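Local coordinates for protein terminal oxygenase component of carbazole 1,9a-dioxygenase (Nocardioides aromaticivorans, PDB 3GCF) that probably dihydroxylates carbazole at its 1 and 9a positions, using electrons passed from a ferredoxin through a Rieske [2Fe-2S] cluster to a mononuclear non-heme iron, at residues 92-97 with 103-108; 99-104 with 123-128; 49-54 with 81-86. One frame throughout, in Å; residues are numbered along the deposited sequence.

Contact 1: residues 92-97 with 103-108; sequences GTVSCW and YDLDDG. With FES (Fe2/s2 (inorganic) cluster), chain Q.
The amide N of Y103 gives its hydrogen to the carbonyl O of V94 over 2.8 Å. The bond is nearly straight, 165° at the hydrogen, and lies almost on the line of the V94 carbonyl. V94 N returns a longer bond to Y103 O in the carbonyl plane. This makes V94 and Y103 an antiparallel hydrogen-bonded pair. T93 and D104 follow as the non-hydrogen-bonded pair, and T93 CA sends a CH...O contact of 3.0 Å to Y103 O. A third bond, L105 N to G92 O at 2.9 Å, extends the pairing past the strand end; here the donor is tilted 29° from the carbonyl plane. G92 itself has a positive phi, at which a side chain would collide with the carbonyl O of the residue before.

V94 CG1 lies between its own N and carbonyl carbon (chi1 63°). From there it meets Y103 CB and L105 CD2, each at 4.1 Å. L105 also lays CB and CG against the G92 carbonyl. With L105 cut back to an alanine, CG and both methyls are gone, which would probably open a gap beside V94 CG1 and leave CB alone against the G92 carbonyl.

D104 OD1 accepts from D106 N at 2.7 Å, an Asx turn that starts the bend after the strand. At the other end, C96 SG binds FE1 of the cluster at 2.3 Å; C75 is the other protein ligand of this iron. Y103 OH is hydrogen-bonded to A76 N, next to C75. Backbone bonds thus fix the strand that leads into the cysteine ligand, while the tyrosine hydroxyl reaches the other cluster loop.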
loop_
_atom_site.group_PDB
_atom_site.type_symbol
_atom_site.label_atom_id
_atom_site.label_comp_id
_atom_site.label_asym_id
_atom_site.label_seq_id
_atom_site.Cartn_x
_atom_site.Cartn_y
_atom_site.Cartn_z
ATOM N N GLY A 92 1.369 -38.250 -6.284
ATOM C CA GLY A 92 1.116 -38.137 -7.708
ATOM C C GLY A 92 -0.093 -37.263 -7.979
ATOM O O GLY A 92 -0.440 -36.999 -9.130
ATOM N N THR A 93 -0.754 -36.822 -6.918
ATOM C CA THR A 93 -1.916 -35.959 -7.069
ATOM C C THR A 93 -1.846 -34.842 -6.044
ATOM O O THR A 93 -1.022 -34.865 -5.129
ATOM C CB THR A 93 -3.250 -36.717 -6.831
ATOM O OG1 THR A 93 -3.350 -37.086 -5.450
ATOM C CG2 THR A 93 -3.323 -37.973 -7.693
ATOM N N VAL A 94 -2.708 -33.852 -6.222
ATOM C CA VAL A 94 -2.805 -32.749 -5.291
ATOM C C VAL A 94 -4.305 -32.529 -5.145
ATOM O O VAL A 94 -5.048 -32.639 -6.125
ATOM C CB VAL A 94 -2.101 -31.461 -5.824
ATOM C CG1 VAL A 94 -2.771 -30.968 -7.096
ATOM C CG2 VAL A 94 -2.125 -30.381 -4.745
ATOM N N SER A 95 -4.755 -32.274 -3.922
ATOM C CA SER A 95 -6.175 -32.054 -3.666
ATOM C C SER A 95 -6.400 -30.643 -3.147
ATOM O O SER A 95 -5.703 -30.194 -2.241
ATOM C CB SER A 95 -6.703 -33.066 -2.641
ATOM O OG SER A 95 -6.768 -34.379 -3.180
ATOM N N CYS A 96 -7.371 -29.945 -3.729
ATOM C CA CYS A 96 -7.677 -28.587 -3.305
ATOM C C CYS A 96 -8.294 -28.644 -1.912
ATOM O O CYS A 96 -9.118 -29.509 -1.629
ATOM C CB CYS A 96 -8.654 -27.931 -4.283
ATOM S SG CYS A 96 -9.012 -26.185 -3.940
ATOM N N TRP A 97 -7.882 -27.721 -1.051
ATOM C CA TRP A 97 -8.374 -27.637 0.318
ATOM C C TRP A 97 -9.817 -27.140 0.430
ATOM O O TRP A 97 -10.437 -27.284 1.481
ATOM C CB TRP A 97 -7.495 -26.680 1.131
ATOM C CG TRP A 97 -7.375 -25.310 0.494
ATOM C CD1 TRP A 97 -6.397 -24.885 -0.363
ATOM C CD2 TRP A 97 -8.296 -24.214 0.619
ATOM N NE1 TRP A 97 -6.650 -23.595 -0.779
ATOM C CE2 TRP A 97 -7.809 -23.161 -0.191
ATOM C CE3 TRP A 97 -9.488 -24.020 1.335
ATOM C CZ2 TRP A 97 -8.473 -21.930 -0.307
ATOM C CZ3 TRP A 97 -10.148 -22.798 1.219
ATOM C CH2 TRP A 97 -9.639 -21.770 0.405
ATOM N N TYR A 103 -6.228 -33.259 -8.624
ATOM C CA TYR A 103 -5.577 -33.303 -9.924
ATOM C C TYR A 103 -4.393 -34.251 -10.027
ATOM O O TYR A 103 -3.659 -34.471 -9.058
ATOM C CB TYR A 103 -5.102 -31.903 -10.314
ATOM C CG TYR A 103 -6.166 -30.832 -10.230
ATOM C CD1 TYR A 103 -6.542 -30.291 -8.999
ATOM C CD2 TYR A 103 -6.800 -30.362 -11.380
ATOM C CE1 TYR A 103 -7.523 -29.307 -8.916
ATOM C CE2 TYR A 103 -7.785 -29.377 -11.305
ATOM C CZ TYR A 103 -8.138 -28.856 -10.069
ATOM O OH TYR A 103 -9.093 -27.873 -9.989
ATOM N N ASP A 104 -4.216 -34.792 -11.229
ATOM C CA ASP A 104 -3.118 -35.701 -11.548
ATOM C C ASP A 104 -1.927 -34.799 -11.872
ATOM O O ASP A 104 -1.998 -33.976 -12.783
ATOM C CB ASP A 104 -3.490 -36.536 -12.780
ATOM C CG ASP A 104 -2.413 -37.531 -13.166
ATOM O OD1 ASP A 104 -1.237 -37.129 -13.314
ATOM O OD2 ASP A 104 -2.750 -38.722 -13.336
ATOM N N LEU A 105 -0.836 -34.942 -11.133
ATOM C CA LEU A 105 0.326 -34.096 -11.378
ATOM C C LEU A 105 0.975 -34.292 -12.747
ATOM O O LEU A 105 1.564 -33.362 -13.286
ATOM C CB LEU A 105 1.373 -34.304 -10.283
ATOM C CG LEU A 105 0.990 -33.833 -8.877
ATOM C CD1 LEU A 105 2.138 -34.129 -7.925
ATOM C CD2 LEU A 105 0.681 -32.340 -8.888
ATOM N N ASP A 106 0.859 -35.486 -13.320
ATOM C CA ASP A 106 1.481 -35.740 -14.615
ATOM C C ASP A 106 0.856 -35.004 -15.789
ATOM O O ASP A 106 1.560 -34.627 -16.721
ATOM C CB ASP A 106 1.508 -37.240 -14.924
ATOM C CG ASP A 106 2.456 -38.001 -14.020
ATOM O OD1 ASP A 106 3.515 -37.439 -13.666
ATOM O OD2 ASP A 106 2.153 -39.166 -13.675
ATOM N N ASP A 107 -0.455 -34.790 -15.753
ATOM C CA ASP A 107 -1.117 -34.106 -16.861
ATOM C C ASP A 107 -2.049 -32.980 -16.424
ATOM O O ASP A 107 -2.706 -32.361 -17.255
ATOM C CB ASP A 107 -1.903 -35.113 -17.714
ATOM C CG ASP A 107 -2.980 -35.834 -16.920
ATOM O OD1 ASP A 107 -3.373 -35.322 -15.852
ATOM O OD2 ASP A 107 -3.444 -36.904 -17.367
ATOM N N GLY A 108 -2.122 -32.729 -15.122
ATOM C CA GLY A 108 -2.965 -31.655 -14.621
ATOM C C GLY A 108 -4.469 -31.844 -14.715
ATOM O O GLY A 108 -5.238 -30.930 -14.387
HETATM FE FE1 FES Q . -10.701 -25.797 -5.384
HETATM FE FE2 FES Q . -13.384 -25.570 -5.143
HETATM S S1 FES Q . -12.221 -27.439 -5.195
HETATM S S2 FES Q . -11.819 -23.886 -5.376
#

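Contact 2: residues 99-104 with 123-128; sequences HGWTYD and GKIGIK. With FES (Fe2/s2 (inorganic) cluster), chain Q.
Y103 and G126 make the closest backbone approach, 7.5 Å between their CA atoms, so strand 101-104 and the extended loop 123-128 meet through side chains and share no hydrogen bond. I127 CD1 sits over one face of the Y103 ring, 3.8 Å from its centroid and 14° off the normal. This is a CH-pi contact, displaced toward the rim of the ring. A chi1 of 51° sets I127 CG1 over the gap between backbone N and carbonyl carbon, and this turns it to Y103 CD2, 3.7 Å away. The two side chains cross at about a right angle.

I125 and W101, two residues back on each segment, also cross at about a right angle. I125 CD1 comes to W101 CZ3 at 3.7 Å and also touches CH2, at the benzo end of the indole. S1 of the cluster lies over one face of the same indole, at its pyrrole end, 3.3 Å from W101 CD1. H99 ND1 binds FE2 at 2.1 Å beside H77, the other histidine ligand, whose ring stacks on W101. H99 NE2 is hydrogen-bonded to D186 of the second subunit. Two cysteines on one iron and two histidines on the other define the Rieske [2Fe-2S] site, and loop 123-128 packs on the strand that follows its second histidine.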
loop_
_atom_site.group_PDB
_atom_site.type_symbol
_atom_site.label_atom_id
_atom_site.label_comp_id
_atom_site.label_asym_id
_atom_site.label_seq_id
_atom_site.Cartn_x
_atom_site.Cartn_y
_atom_site.Cartn_z
ATOM N N HIS A 99 -12.938 -27.587 -1.973
ATOM C CA HIS A 99 -14.014 -28.545 -2.249
ATOM C C HIS A 99 -13.466 -29.922 -2.628
ATOM O O HIS A 99 -14.199 -30.771 -3.141
ATOM C CB HIS A 99 -14.929 -28.062 -3.385
ATOM C CG HIS A 99 -15.470 -26.680 -3.192
ATOM N ND1 HIS A 99 -14.781 -25.552 -3.581
ATOM C CD2 HIS A 99 -16.635 -26.244 -2.657
ATOM C CE1 HIS A 99 -15.501 -24.480 -3.294
ATOM N NE2 HIS A 99 -16.629 -24.873 -2.732
ATOM N N GLY A 100 -12.171 -30.134 -2.403
ATOM C CA GLY A 100 -11.577 -31.425 -2.712
ATOM C C GLY A 100 -11.283 -31.790 -4.161
ATOM O O GLY A 100 -11.006 -32.954 -4.450
ATOM N N TRP A 101 -11.346 -30.841 -5.088
ATOM C CA TRP A 101 -11.027 -31.189 -6.470
ATOM C C TRP A 101 -9.589 -31.711 -6.454
ATOM O O TRP A 101 -8.697 -31.076 -5.889
ATOM C CB TRP A 101 -11.159 -29.968 -7.382
ATOM C CG TRP A 101 -12.586 -29.635 -7.732
ATOM C CD1 TRP A 101 -13.696 -29.840 -6.954
ATOM C CD2 TRP A 101 -13.047 -28.980 -8.923
ATOM N NE1 TRP A 101 -14.815 -29.350 -7.585
ATOM C CE2 TRP A 101 -14.446 -28.817 -8.795
ATOM C CE3 TRP A 101 -12.413 -28.513 -10.084
ATOM C CZ2 TRP A 101 -15.224 -28.204 -9.786
ATOM C CZ3 TRP A 101 -13.185 -27.903 -11.069
ATOM C CH2 TRP A 101 -14.579 -27.755 -10.911
ATOM N N THR A 102 -9.374 -32.871 -7.065
ATOM C CA THR A 102 -8.062 -33.507 -7.071
ATOM C C THR A 102 -7.489 -33.647 -8.474
ATOM O O THR A 102 -8.163 -34.104 -9.399
ATOM C CB THR A 102 -8.162 -34.882 -6.387
ATOM O OG1 THR A 102 -8.743 -34.705 -5.089
ATOM C CG2 THR A 102 -6.791 -35.524 -6.230
ATOM N N TYR A 103 -6.228 -33.259 -8.624
ATOM C CA TYR A 103 -5.577 -33.303 -9.924
ATOM C C TYR A 103 -4.393 -34.251 -10.027
ATOM O O TYR A 103 -3.659 -34.471 -9.058
ATOM C CB TYR A 103 -5.102 -31.903 -10.314
ATOM C CG TYR A 103 -6.166 -30.832 -10.230
ATOM C CD1 TYR A 103 -6.542 -30.291 -8.999
ATOM C CD2 TYR A 103 -6.800 -30.362 -11.380
ATOM C CE1 TYR A 103 -7.523 -29.307 -8.916
ATOM C CE2 TYR A 103 -7.785 -29.377 -11.305
ATOM C CZ TYR A 103 -8.138 -28.856 -10.069
ATOM O OH TYR A 103 -9.093 -27.873 -9.989
ATOM N N ASP A 104 -4.216 -34.792 -11.229
ATOM C CA ASP A 104 -3.118 -35.701 -11.548
ATOM C C ASP A 104 -1.927 -34.799 -11.872
ATOM O O ASP A 104 -1.998 -33.976 -12.783
ATOM C CB ASP A 104 -3.490 -36.536 -12.780
ATOM C CG ASP A 104 -2.413 -37.531 -13.166
ATOM O OD1 ASP A 104 -1.237 -37.129 -13.314
ATOM O OD2 ASP A 104 -2.750 -38.722 -13.336
ATOM N N GLY A 123 -12.544 -35.612 -15.392
ATOM C CA GLY A 123 -12.089 -35.937 -16.733
ATOM C C GLY A 123 -12.417 -34.880 -17.777
ATOM O O GLY A 123 -11.968 -34.974 -18.918
ATOM N N LYS A 124 -13.198 -33.871 -17.401
ATOM C CA LYS A 124 -13.571 -32.812 -18.337
ATOM C C LYS A 124 -12.860 -31.506 -18.018
ATOM O O LYS A 124 -13.060 -30.497 -18.695
ATOM C CB LYS A 124 -15.080 -32.567 -18.289
ATOM C CG LYS A 124 -15.937 -33.730 -18.768
ATOM C CD LYS A 124 -17.403 -33.304 -18.863
ATOM C CE LYS A 124 -18.257 -34.348 -19.581
ATOM N NZ LYS A 124 -18.313 -35.643 -18.843
ATOM N N ILE A 125 -12.020 -31.527 -16.994
ATOM C CA ILE A 125 -11.316 -30.325 -16.580
ATOM C C ILE A 125 -9.847 -30.580 -16.266
ATOM O O ILE A 125 -9.459 -31.683 -15.872
ATOM C CB ILE A 125 -12.008 -29.718 -15.328
ATOM C CG1 ILE A 125 -13.386 -29.178 -15.723
ATOM C CG2 ILE A 125 -11.137 -28.633 -14.700
ATOM C CD1 ILE A 125 -14.131 -28.505 -14.595
ATOM N N GLY A 126 -9.031 -29.548 -16.442
ATOM C CA GLY A 126 -7.622 -29.686 -16.142
ATOM C C GLY A 126 -6.924 -28.351 -15.986
ATOM O O GLY A 126 -7.406 -27.320 -16.455
ATOM N N ILE A 127 -5.785 -28.367 -15.307
ATOM C CA ILE A 127 -5.009 -27.155 -15.128
ATOM C C ILE A 127 -3.613 -27.389 -15.682
ATOM O O ILE A 127 -3.230 -28.518 -15.987
ATOM C CB ILE A 127 -4.919 -26.731 -13.641
ATOM C CG1 ILE A 127 -4.471 -27.913 -12.779
ATOM C CG2 ILE A 127 -6.263 -26.185 -13.172
ATOM C CD1 ILE A 127 -4.341 -27.562 -11.313
ATOM N N LYS A 128 -2.857 -26.311 -15.812
ATOM C CA LYS A 128 -1.511 -26.373 -16.354
ATOM C C LYS A 128 -0.471 -27.045 -15.462
ATOM O O LYS A 128 -0.437 -26.835 -14.248
ATOM C CB LYS A 128 -1.057 -24.945 -16.681
ATOM C CG LYS A 128 0.433 -24.765 -16.950
ATOM C CD LYS A 128 0.834 -25.197 -18.353
ATOM C CE LYS A 128 2.277 -24.787 -18.648
ATOM N NZ LYS A 128 2.742 -25.259 -19.981
HETATM FE FE1 FES Q . -10.701 -25.797 -5.384
HETATM FE FE2 FES Q . -13.384 -25.570 -5.143
HETATM S S1 FES Q . -12.221 -27.439 -5.195
HETATM S S2 FES Q . -11.819 -23.886 -5.376
#

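Contact 3: residues 49-54 with 81-86; sequences FVAVTM and PFSKEP
Strand 49-54 passes a short 3-10 turn, residues 82-84, with the backbones well apart: A51 CA and S83 CA are 6.2 Å from each other, F49 CA and P86 CA 7.1 Å. No hydrogen bond joins the two segments. The turn is held from within by E85 N to F82 O, 2.9 Å.

F49 and P86 carry most of the contact. P86 CB stands over one face of the F49 ring, 3.6 Å from the centroid and 16° off its normal. This is a CH-pi contact, with the proline carbon displaced toward the rim. The closest atoms are F49 CD2 and P86 CB at 3.5 Å. P86 CG also reaches the ring, near F49 CD2 and F49 CG, so one edge of the pyrrolidine rests on the CG-CD2 side. F49 CG is anti to its carbonyl carbon (chi1 -69°), which swings the phenyl group over to P86. The two side chains slide past each other in opposite directions.

Strand 49-54 is an outermost strand of the six-stranded antiparallel sheet in the Rieske domain. Segment 81-86 follows the first cluster-binding loop, which carries C75 and H77. The contact therefore joins the edge of that six-stranded sheet to the chain running on from that loop. F49 also packs on L60 and T62 of the neighbouring strand 57-64.

The second touch is small: A51 CB meets S83 CB at 3.7 Å. S83 OG is hydrogen-bonded to D73. K84 and P81 pack on A343 of the second subunit, and E85 on W339 of that subunit.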
loop_
_atom_site.group_PDB
_atom_site.type_symbol
_atom_site.label_atom_id
_atom_site.label_comp_id
_atom_site.label_asym_id
_atom_site.label_seq_id
_atom_site.Cartn_x
_atom_site.Cartn_y
_atom_site.Cartn_z
ATOM N N PHE A 49 5.760 -29.388 -0.029
ATOM C CA PHE A 49 5.317 -28.389 -1.000
ATOM C C PHE A 49 6.117 -27.092 -0.927
ATOM O O PHE A 49 6.528 -26.660 0.150
ATOM C CB PHE A 49 3.842 -28.053 -0.776
ATOM C CG PHE A 49 2.904 -29.163 -1.127
ATOM C CD1 PHE A 49 2.512 -29.366 -2.441
ATOM C CD2 PHE A 49 2.403 -30.004 -0.140
ATOM C CE1 PHE A 49 1.630 -30.391 -2.772
ATOM C CE2 PHE A 49 1.522 -31.032 -0.457
ATOM C CZ PHE A 49 1.133 -31.227 -1.776
ATOM N N VAL A 50 6.333 -26.480 -2.084
ATOM C CA VAL A 50 7.041 -25.208 -2.161
ATOM C C VAL A 50 6.336 -24.379 -3.215
ATOM O O VAL A 50 6.215 -24.798 -4.367
ATOM C CB VAL A 50 8.516 -25.372 -2.564
ATOM C CG1 VAL A 50 9.148 -23.994 -2.746
ATOM C CG2 VAL A 50 9.269 -26.158 -1.493
ATOM N N ALA A 51 5.854 -23.208 -2.818
ATOM C CA ALA A 51 5.152 -22.343 -3.749
ATOM C C ALA A 51 6.093 -21.283 -4.308
ATOM O O ALA A 51 6.843 -20.654 -3.565
ATOM C CB ALA A 51 3.962 -21.678 -3.052
ATOM N N VAL A 52 6.054 -21.095 -5.622
ATOM C CA VAL A 52 6.892 -20.095 -6.262
ATOM C C VAL A 52 6.072 -19.309 -7.280
ATOM O O VAL A 52 5.018 -19.761 -7.731
ATOM C CB VAL A 52 8.112 -20.735 -6.996
ATOM C CG1 VAL A 52 8.935 -21.569 -6.024
ATOM C CG2 VAL A 52 7.637 -21.581 -8.170
ATOM N N THR A 53 6.555 -18.121 -7.621
ATOM C CA THR A 53 5.897 -17.278 -8.604
ATOM C C THR A 53 6.962 -16.990 -9.643
ATOM O O THR A 53 8.022 -16.448 -9.323
ATOM C CB THR A 53 5.396 -15.954 -7.981
ATOM O OG1 THR A 53 4.447 -16.246 -6.951
ATOM C CG2 THR A 53 4.715 -15.088 -9.034
ATOM N N MET A 54 6.687 -17.365 -10.885
ATOM C CA MET A 54 7.649 -17.163 -11.954
ATOM C C MET A 54 7.008 -16.475 -13.142
ATOM O O MET A 54 5.993 -16.939 -13.659
ATOM C CB MET A 54 8.224 -18.511 -12.392
ATOM C CG MET A 54 8.940 -19.266 -11.282
ATOM S SD MET A 54 9.359 -20.959 -11.750
ATOM C CE MET A 54 10.613 -20.656 -13.015
ATOM N N PRO A 81 -5.477 -20.659 -4.604
ATOM C CA PRO A 81 -4.165 -21.309 -4.697
ATOM C C PRO A 81 -4.120 -22.479 -3.718
ATOM O O PRO A 81 -4.600 -22.365 -2.589
ATOM C CB PRO A 81 -3.192 -20.192 -4.318
ATOM C CG PRO A 81 -4.010 -19.300 -3.422
ATOM C CD PRO A 81 -5.355 -19.276 -4.107
ATOM N N PHE A 82 -3.565 -23.605 -4.156
ATOM C CA PHE A 82 -3.471 -24.781 -3.299
ATOM C C PHE A 82 -2.530 -24.479 -2.139
ATOM O O PHE A 82 -2.693 -25.016 -1.038
ATOM C CB PHE A 82 -2.908 -25.982 -4.071
ATOM C CG PHE A 82 -3.647 -26.300 -5.338
ATOM C CD1 PHE A 82 -5.004 -26.601 -5.316
ATOM C CD2 PHE A 82 -2.978 -26.314 -6.557
ATOM C CE1 PHE A 82 -5.687 -26.913 -6.493
ATOM C CE2 PHE A 82 -3.651 -26.623 -7.735
ATOM C CZ PHE A 82 -5.008 -26.924 -7.702
ATOM N N SER A 83 -1.539 -23.623 -2.402
ATOM C CA SER A 83 -0.544 -23.271 -1.395
ATOM C C SER A 83 -1.119 -22.697 -0.098
ATOM O O SER A 83 -0.436 -22.689 0.922
ATOM C CB SER A 83 0.515 -22.327 -1.988
ATOM O OG SER A 83 -0.064 -21.181 -2.583
ATOM N N LYS A 84 -2.362 -22.224 -0.121
ATOM C CA LYS A 84 -2.981 -21.714 1.103
ATOM C C LYS A 84 -3.015 -22.852 2.125
ATOM O O LYS A 84 -2.866 -22.625 3.323
ATOM C CB LYS A 84 -4.420 -21.242 0.848
ATOM C CG LYS A 84 -4.539 -19.983 0.002
ATOM C CD LYS A 84 -4.127 -18.730 0.772
ATOM C CE LYS A 84 -4.285 -17.483 -0.102
ATOM N NZ LYS A 84 -4.215 -16.212 0.679
ATOM N N GLU A 85 -3.224 -24.073 1.632
ATOM C CA GLU A 85 -3.288 -25.268 2.471
ATOM C C GLU A 85 -3.168 -26.467 1.529
ATOM O O GLU A 85 -4.156 -27.130 1.211
ATOM C CB GLU A 85 -4.621 -25.310 3.230
ATOM C CG GLU A 85 -4.784 -26.509 4.164
ATOM C CD GLU A 85 -6.097 -26.482 4.939
ATOM O OE1 GLU A 85 -6.219 -25.703 5.906
ATOM O OE2 GLU A 85 -7.018 -27.240 4.575
ATOM N N PRO A 86 -1.942 -26.753 1.066
ATOM C CA PRO A 86 -1.676 -27.862 0.145
ATOM C C PRO A 86 -1.997 -29.229 0.730
ATOM O O PRO A 86 -1.597 -29.546 1.848
ATOM C CB PRO A 86 -0.196 -27.680 -0.186
ATOM C CG PRO A 86 0.358 -27.137 1.099
ATOM C CD PRO A 86 -0.684 -26.129 1.522
#

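Overall arrangement
Contacts 1 and 2 are buried and share strand 101-104, with Y103 and D104 in both. Each supplies a cluster ligand, one to each iron. Contact 1 is held mainly by backbone hydrogen bonds, whereas contact 2 is purely side-chain packing across the segments. S95 OG and T102 OG1, probably hydrogen-bonded at 2.8 Å, tie the two together. Contact 3 lies at the surface, on an edge strand of the larger sheet of the Rieske domain, and is also apolar. It meets contact 1 where W97 NE1 probably hydrogen-bonds to P81 O. F82 CZ touches both Y103 CE1 and I127 CD1, linking contact 3 to contact 2. All three reach the second subunit.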